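Local coordinates for MGS-M5 (Unidentified, PDB 4Q3N), which probably interconverts L-lactate and pyruvate with NAD as cofactor, at residues I142-S147 with Y232-A237; A72-I77 with A244-E249. All blocks are in the same frame, centred on the assembly; numbering follows the deposited sequence.

Interaction 1: I142-S147 with Y232-A237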
ATOM      1  N   ILE A 142      -6.599   0.801  26.743  1.00 23.14           N
ATOM      2  CA  ILE A 142      -7.506  -0.152  26.157  1.00 23.30           C
ATOM      3  C   ILE A 142      -6.888  -1.528  26.124  1.00 24.28           C
ATOM      4  O   ILE A 142      -5.659  -1.701  26.289  1.00 25.33           O
ATOM      5  CB  ILE A 142      -7.896   0.275  24.679  1.00 25.78           C
ATOM      6  CG1 ILE A 142      -6.642   0.418  23.821  1.00 25.93           C
ATOM      7  CG2 ILE A 142      -8.650   1.581  24.716  1.00 24.18           C
ATOM      8  CD1 ILE A 142      -6.934   0.700  22.328  1.00 28.05           C
ATOM      9  N   GLY A 143      -7.729  -2.521  25.856  1.00 24.58           N
ATOM     10  CA  GLY A 143      -7.216  -3.862  25.583  1.00 24.87           C
ATOM     11  C   GLY A 143      -7.678  -4.313  24.192  1.00 24.39           C
ATOM     12  O   GLY A 143      -8.600  -3.747  23.635  1.00 23.31           O
ATOM     13  N   SER A 144      -7.067  -5.365  23.655  1.00 23.15           N
ATOM     14  CA  SER A 144      -7.450  -5.827  22.330  1.00 23.83           C
ATOM     15  C   SER A 144      -8.842  -6.513  22.326  1.00 26.65           C
ATOM     16  O   SER A 144      -9.454  -6.657  21.250  1.00 24.78           O
ATOM     17  CB  SER A 144      -6.392  -6.769  21.756  1.00 24.34           C
ATOM     18  OG  SER A 144      -6.081  -7.823  22.633  1.00 27.07           O
ATOM     19  N   GLY A 145      -9.317  -6.929  23.500  1.00 26.96           N
ATOM     20  CA  GLY A 145     -10.699  -7.379  23.643  1.00 26.32           C
ATOM     21  C   GLY A 145     -11.118  -8.400  22.595  1.00 25.64           C
ATOM     22  O   GLY A 145     -10.411  -9.373  22.329  1.00 24.03           O
ATOM     23  N   THR A 146     -12.276  -8.191  21.995  1.00 24.52           N
ATOM     24  CA  THR A 146     -12.831  -9.186  21.073  1.00 25.20           C
ATOM     25  C   THR A 146     -12.591  -8.770  19.601  1.00 24.60           C
ATOM     26  O   THR A 146     -13.305  -9.194  18.685  1.00 24.90           O
ATOM     27  CB  THR A 146     -14.337  -9.363  21.336  1.00 26.80           C
ATOM     28  OG1 THR A 146     -14.928  -8.066  21.422  1.00 26.05           O
ATOM     29  CG2 THR A 146     -14.599 -10.116  22.701  1.00 25.53           C
ATOM     30  N   SER A 147     -11.590  -7.926  19.363  1.00 23.05           N
ATOM     31  CA  SER A 147     -11.306  -7.527  17.967  1.00 23.24           C
ATOM     32  C   SER A 147     -10.945  -8.754  17.114  1.00 22.95           C
ATOM     33  O   SER A 147     -11.435  -8.921  16.011  1.00 22.25           O
ATOM     34  CB  SER A 147     -10.159  -6.490  17.933  1.00 26.65           C
ATOM     35  OG  SER A 147      -9.015  -7.043  18.627  1.00 30.41           O
ATOM     36  N   TYR A 232      -0.701 -15.141  14.778  1.00 20.24           N
ATOM     37  CA  TYR A 232      -0.820 -14.325  13.558  1.00 20.29           C
ATOM     38  C   TYR A 232      -2.108 -13.492  13.567  1.00 21.98           C
ATOM     39  O   TYR A 232      -2.134 -12.283  13.217  1.00 20.94           O
ATOM     40  CB  TYR A 232      -0.743 -15.228  12.311  1.00 20.63           C
ATOM     41  CG  TYR A 232       0.645 -15.848  12.126  1.00 21.99           C
ATOM     42  CD1 TYR A 232       1.785 -15.065  12.243  1.00 22.37           C
ATOM     43  CD2 TYR A 232       0.793 -17.207  11.841  1.00 21.04           C
ATOM     44  CE1 TYR A 232       3.053 -15.615  12.079  1.00 21.70           C
ATOM     45  CE2 TYR A 232       2.048 -17.770  11.674  1.00 25.14           C
ATOM     46  CZ  TYR A 232       3.173 -16.965  11.807  1.00 24.14           C
ATOM     47  OH  TYR A 232       4.427 -17.522  11.689  1.00 22.92           O
ATOM     48  N   GLY A 233      -3.196 -14.108  13.991  1.00 22.50           N
ATOM     49  CA  GLY A 233      -4.465 -13.384  14.081  1.00 22.36           C
ATOM     50  C   GLY A 233      -4.402 -12.156  14.980  1.00 22.62           C
ATOM     51  O   GLY A 233      -4.705 -11.039  14.539  1.00 20.32           O
ATOM     52  N   ILE A 234      -3.980 -12.313  16.231  1.00 21.68           N
ATOM     53  CA  ILE A 234      -3.944 -11.161  17.146  0.50 21.18           C
ATOM     54  C   ILE A 234      -2.942 -10.117  16.623  1.00 21.33           C
ATOM     55  O   ILE A 234      -3.147  -8.911  16.763  1.00 22.81           O
ATOM     56  CB  ILE A 234      -3.592 -11.612  18.585  0.50 22.21           C
ATOM     57  CG1 ILE A 234      -3.693 -10.440  19.573  0.50 23.13           C
ATOM     58  CG2 ILE A 234      -2.212 -12.261  18.627  0.50 22.52           C
ATOM     59  CD1 ILE A 234      -5.100  -9.802  19.676  0.50 22.42           C
ATOM     60  N   GLY A 235      -1.861 -10.584  16.004  1.00 21.66           N
ATOM     61  CA  GLY A 235      -0.896  -9.628  15.476  1.00 20.76           C
ATOM     62  C   GLY A 235      -1.549  -8.629  14.517  1.00 22.12           C
ATOM     63  O   GLY A 235      -1.301  -7.417  14.585  1.00 22.62           O
ATOM     64  N   MET A 236      -2.380  -9.118  13.610  1.00 20.36           N
ATOM     65  CA  MET A 236      -3.040  -8.203  12.639  1.00 20.36           C
ATOM     66  C   MET A 236      -4.169  -7.375  13.278  1.00 21.34           C
ATOM     67  O   MET A 236      -4.435  -6.238  12.856  1.00 23.53           O
ATOM     68  CB  MET A 236      -3.571  -9.025  11.461  1.00 20.01           C
ATOM     69  CG  MET A 236      -2.376  -9.528  10.579  1.00 22.51           C
ATOM     70  SD  MET A 236      -2.876 -10.401   9.100  1.00 23.75           S
ATOM     71  CE  MET A 236      -3.478  -8.978   8.094  1.00 18.23           C
ATOM     72  N   ALA A 237      -4.835  -7.930  14.306  1.00 21.89           N
ATOM     73  CA  ALA A 237      -5.833  -7.167  15.055  1.00 22.61           C
ATOM     74  C   ALA A 237      -5.127  -5.979  15.737  1.00 22.79           C
ATOM     75  O   ALA A 237      -5.632  -4.853  15.706  1.00 22.42           O
ATOM     76  CB  ALA A 237      -6.527  -8.078  16.152  1.00 21.00           C
TER
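S147 and A237 bring the two backbones nearest, CA to CA at 6.2 Å, where a turn following strand 141-143 meets the first part of helix 232-246. Residues S144 to S147 form a type II' beta turn, with G145 at positive phi (50°), and S147 N closes it on S144 O at 3.1 Å. The same carbonyl oxygen also receives the side chain: S147 OG donates to S144 O over 2.7 Å, at a C=O...donor angle of 141° and tilted slightly from the carbonyl plane. With chi1 at 55°, S147 OG lies between its own N and carbonyl carbon and turns back onto the turn. Across the contact it meets an apolar group, A237 CB at 3.7 Å. S144 OG likewise meets a methyl, I234 CD1, at 3.7 Å; I234 is modelled in two conformers, so this approach is certain only for the one described. Of the same helix, L238 touches S144 and I241 touches S147, while D47 of the second subunit accepts from the backbone N of Y232 and G233. Were S147 replaced by an alanine, S144 O would probably keep one donor fewer and a small gap would be likely beside A237 CB. No hydrogen bond joins the segments: the S147 hydroxyl spends its polarity within the turn, and the helix is met through van der Waals contact with methyl groups.

Interaction 2: A72-I77 with A244-E249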
ATOM      1  N   ALA A  72       6.846   7.843  23.407  1.00 29.12           N
ATOM      2  CA  ALA A  72       6.100   6.880  22.592  1.00 27.15           C
ATOM      3  C   ALA A  72       4.629   7.302  22.549  1.00 27.37           C
ATOM      4  O   ALA A  72       4.107   7.796  23.540  1.00 28.39           O
ATOM      5  CB  ALA A  72       6.240   5.495  23.155  1.00 26.10           C
ATOM      6  N   GLY A  73       3.975   7.135  21.399  1.00 27.43           N
ATOM      7  CA  GLY A  73       2.566   7.478  21.290  1.00 26.79           C
ATOM      8  C   GLY A  73       1.730   6.305  21.828  1.00 25.23           C
ATOM      9  O   GLY A  73       0.615   6.483  22.314  1.00 24.94           O
ATOM     10  N   LEU A  74       2.285   5.109  21.766  1.00 22.99           N
ATOM     11  CA  LEU A  74       1.515   3.897  22.129  1.00 22.47           C
ATOM     12  C   LEU A  74       2.443   2.866  22.742  1.00 22.61           C
ATOM     13  O   LEU A  74       3.531   2.625  22.217  1.00 23.09           O
ATOM     14  CB  LEU A  74       0.841   3.272  20.874  1.00 21.31           C
ATOM     15  CG  LEU A  74       0.054   1.967  21.063  1.00 22.00           C
ATOM     16  CD1 LEU A  74      -1.261   2.269  21.795  1.00 22.01           C
ATOM     17  CD2 LEU A  74      -0.224   1.303  19.650  1.00 22.68           C
ATOM     18  N   VAL A  75       2.041   2.252  23.851  1.00 22.08           N
ATOM     19  CA  VAL A  75       2.833   1.103  24.339  1.00 21.40           C
ATOM     20  C   VAL A  75       1.907  -0.082  24.318  1.00 23.11           C
ATOM     21  O   VAL A  75       0.785  -0.006  24.866  1.00 24.60           O
ATOM     22  CB  VAL A  75       3.389   1.333  25.768  1.00 25.07           C
ATOM     23  CG1 VAL A  75       4.121   0.066  26.246  1.00 23.66           C
ATOM     24  CG2 VAL A  75       4.316   2.590  25.802  1.00 24.49           C
ATOM     25  N   VAL A  76       2.365  -1.160  23.694  1.00 21.23           N
ATOM     26  CA  VAL A  76       1.571  -2.374  23.586  1.00 21.07           C
ATOM     27  C   VAL A  76       2.147  -3.417  24.524  1.00 23.68           C
ATOM     28  O   VAL A  76       3.303  -3.813  24.380  1.00 22.97           O
ATOM     29  CB  VAL A  76       1.561  -2.914  22.160  1.00 19.14           C
ATOM     30  CG1 VAL A  76       0.635  -4.186  22.025  1.00 19.82           C
ATOM     31  CG2 VAL A  76       1.074  -1.748  21.160  1.00 21.90           C
ATOM     32  N   ILE A  77       1.354  -3.846  25.493  1.00 24.68           N
ATOM     33  CA  ILE A  77       1.855  -4.786  26.505  1.00 25.87           C
ATOM     34  C   ILE A  77       1.410  -6.216  26.198  1.00 26.75           C
ATOM     35  O   ILE A  77       0.214  -6.501  26.110  1.00 27.67           O
ATOM     36  CB  ILE A  77       1.370  -4.405  27.918  1.00 27.85           C
ATOM     37  CG1 ILE A  77       1.763  -2.942  28.227  1.00 27.66           C
ATOM     38  CG2 ILE A  77       1.888  -5.444  28.972  1.00 27.87           C
ATOM     39  CD1 ILE A  77       1.082  -2.373  29.474  1.00 30.52           C
ATOM     40  N   ALA A 244      -5.780   2.622  13.446  1.00 19.57           N
ATOM     41  CA  ALA A 244      -6.928   3.517  13.725  1.00 22.51           C
ATOM     42  C   ALA A 244      -6.491   4.710  14.553  1.00 21.80           C
ATOM     43  O   ALA A 244      -6.967   5.851  14.361  1.00 23.45           O
ATOM     44  CB  ALA A 244      -8.034   2.763  14.450  1.00 24.21           C
ATOM     45  N   ILE A 245      -5.589   4.459  15.508  1.00 21.24           N
ATOM     46  CA  ILE A 245      -5.072   5.549  16.355  1.00 21.32           C
ATOM     47  C   ILE A 245      -4.067   6.454  15.606  1.00 21.89           C
ATOM     48  O   ILE A 245      -4.236   7.667  15.539  1.00 24.55           O
ATOM     49  CB  ILE A 245      -4.386   4.979  17.636  1.00 19.90           C
ATOM     50  CG1 ILE A 245      -5.430   4.240  18.477  1.00 19.70           C
ATOM     51  CG2 ILE A 245      -3.645   6.156  18.393  1.00 24.53           C
ATOM     52  CD1 ILE A 245      -4.788   3.305  19.583  1.00 21.97           C
ATOM     53  N   PHE A 246      -3.027   5.885  15.004  1.00 20.25           N
ATOM     54  CA  PHE A 246      -2.027   6.760  14.377  1.00 21.58           C
ATOM     55  C   PHE A 246      -2.561   7.462  13.105  1.00 23.04           C
ATOM     56  O   PHE A 246      -2.104   8.534  12.745  1.00 23.51           O
ATOM     57  CB  PHE A 246      -0.749   5.983  14.053  1.00 23.93           C
ATOM     58  CG  PHE A 246       0.094   5.763  15.289  1.00 25.95           C
ATOM     59  CD1 PHE A 246      -0.171   4.702  16.136  1.00 27.52           C
ATOM     60  CD2 PHE A 246       1.047   6.691  15.655  1.00 29.16           C
ATOM     61  CE1 PHE A 246       0.594   4.525  17.354  1.00 28.36           C
ATOM     62  CE2 PHE A 246       1.819   6.535  16.848  1.00 32.53           C
ATOM     63  CZ  PHE A 246       1.578   5.463  17.694  1.00 28.83           C
ATOM     64  N   ASN A 247      -3.513   6.846  12.429  1.00 22.33           N
ATOM     65  CA  ASN A 247      -4.126   7.514  11.242  1.00 23.43           C
ATOM     66  C   ASN A 247      -5.346   8.347  11.628  1.00 23.30           C
ATOM     67  O   ASN A 247      -6.034   8.909  10.757  1.00 23.07           O
ATOM     68  CB  ASN A 247      -4.505   6.475  10.180  1.00 25.74           C
ATOM     69  CG  ASN A 247      -3.273   5.822   9.574  1.00 29.33           C
ATOM     70  OD1 ASN A 247      -2.330   6.500   9.202  1.00 32.87           O
ATOM     71  ND2 ASN A 247      -3.274   4.544   9.508  1.00 31.02           N
ATOM     72  N   ASN A 248      -5.590   8.425  12.944  1.00 21.87           N
ATOM     73  CA  ASN A 248      -6.636   9.306  13.473  1.00 21.66           C
ATOM     74  C   ASN A 248      -8.006   9.056  12.791  1.00 24.39           C
ATOM     75  O   ASN A 248      -8.670  10.005  12.297  1.00 22.70           O
ATOM     76  CB  ASN A 248      -6.224  10.787  13.268  1.00 22.86           C
ATOM     77  CG  ASN A 248      -7.112  11.739  14.026  1.00 24.61           C
ATOM     78  OD1 ASN A 248      -7.654  11.353  15.067  1.00 25.32           O
ATOM     79  ND2 ASN A 248      -7.241  13.025  13.538  1.00 23.56           N
ATOM     80  N   GLU A 249      -8.421   7.803  12.733  1.00 23.47           N
ATOM     81  CA  GLU A 249      -9.467   7.405  11.775  1.00 23.70           C
ATOM     82  C   GLU A 249     -10.885   7.658  12.282  1.00 25.19           C
ATOM     83  O   GLU A 249     -11.757   7.809  11.465  1.00 23.88           O
ATOM     84  CB  GLU A 249      -9.332   5.901  11.419  1.00 24.02           C
ATOM     85  CG  GLU A 249      -8.121   5.611  10.558  1.00 24.96           C
ATOM     86  CD  GLU A 249      -7.988   4.144  10.189  1.00 27.69           C
ATOM     87  OE1 GLU A 249      -8.630   3.270  10.843  1.00 27.63           O
ATOM     88  OE2 GLU A 249      -7.199   3.876   9.260  1.00 28.65           O
TER
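A244 O accepts E249 N at 2.9 Å and, with N248 N to I245 O at 3.0 Å, ends the helix whose I245 and F246 pack on G73 and L74. These two bonds, with N248 at positive phi (53°), define a Schellman motif, here at the C-terminal end of helix 232-246 and beside strand 74-77 of the Rossmann-fold parallel sheet. The contact itself is apolar. F246 has CG anti to its carbonyl carbon (chi1 -78°), which carries the ring across to the start of the strand. L74 CB comes to the ring edge, near its plane, 3.7 Å from F246 CE1. With L74 CG anti to the backbone N (chi1 177°), the branch extends toward the helix, and L74 CD2 lies 4.0 Å from F246 CE1. L74 CD1 meets I245 CD1 more loosely, at 4.3 Å. V6 of strand 5-9 also touches F246, and I115 of strand 115-118 packs on both L74 and I245, so the strands beside 74-77 extend the apolar contact; N3, from a loop, also touches the ring. Just past the helix the chain meets another copy of the protein: N248 O accepts from K58 NZ and N248 ND2 bonds E29 OE2, both residues of the third subunit. At G73 the ring approaches obliquely, F246 CZ being 4.2 Å from G73 C; a beta carbon on G73 would stand just 3.2 Å from F246 CZ, a tight fit that the glycine avoids.

How the interactions relate
Both contacts use helix 232-246, interaction 1 near its start and interaction 2 at its end, and both reach the same six-stranded parallel sheet: 142-147 leaves the outermost strand 141-143, and 72-77 contains strand 74-77, with strand 115-118 between them. Their centres are 13 Å apart and their nearest atoms about 4 Å, without touching. Along the chain both segments of interaction 1 fall between the two segments of interaction 2. One helix of the C-terminal family domain thus lies against two places on the Rossmann sheet, which is consistent with its helping to join the nucleotide-binding and C-terminal parts of the fold, while the start of the helix and the residues just after its end also meet neighbouring subunits.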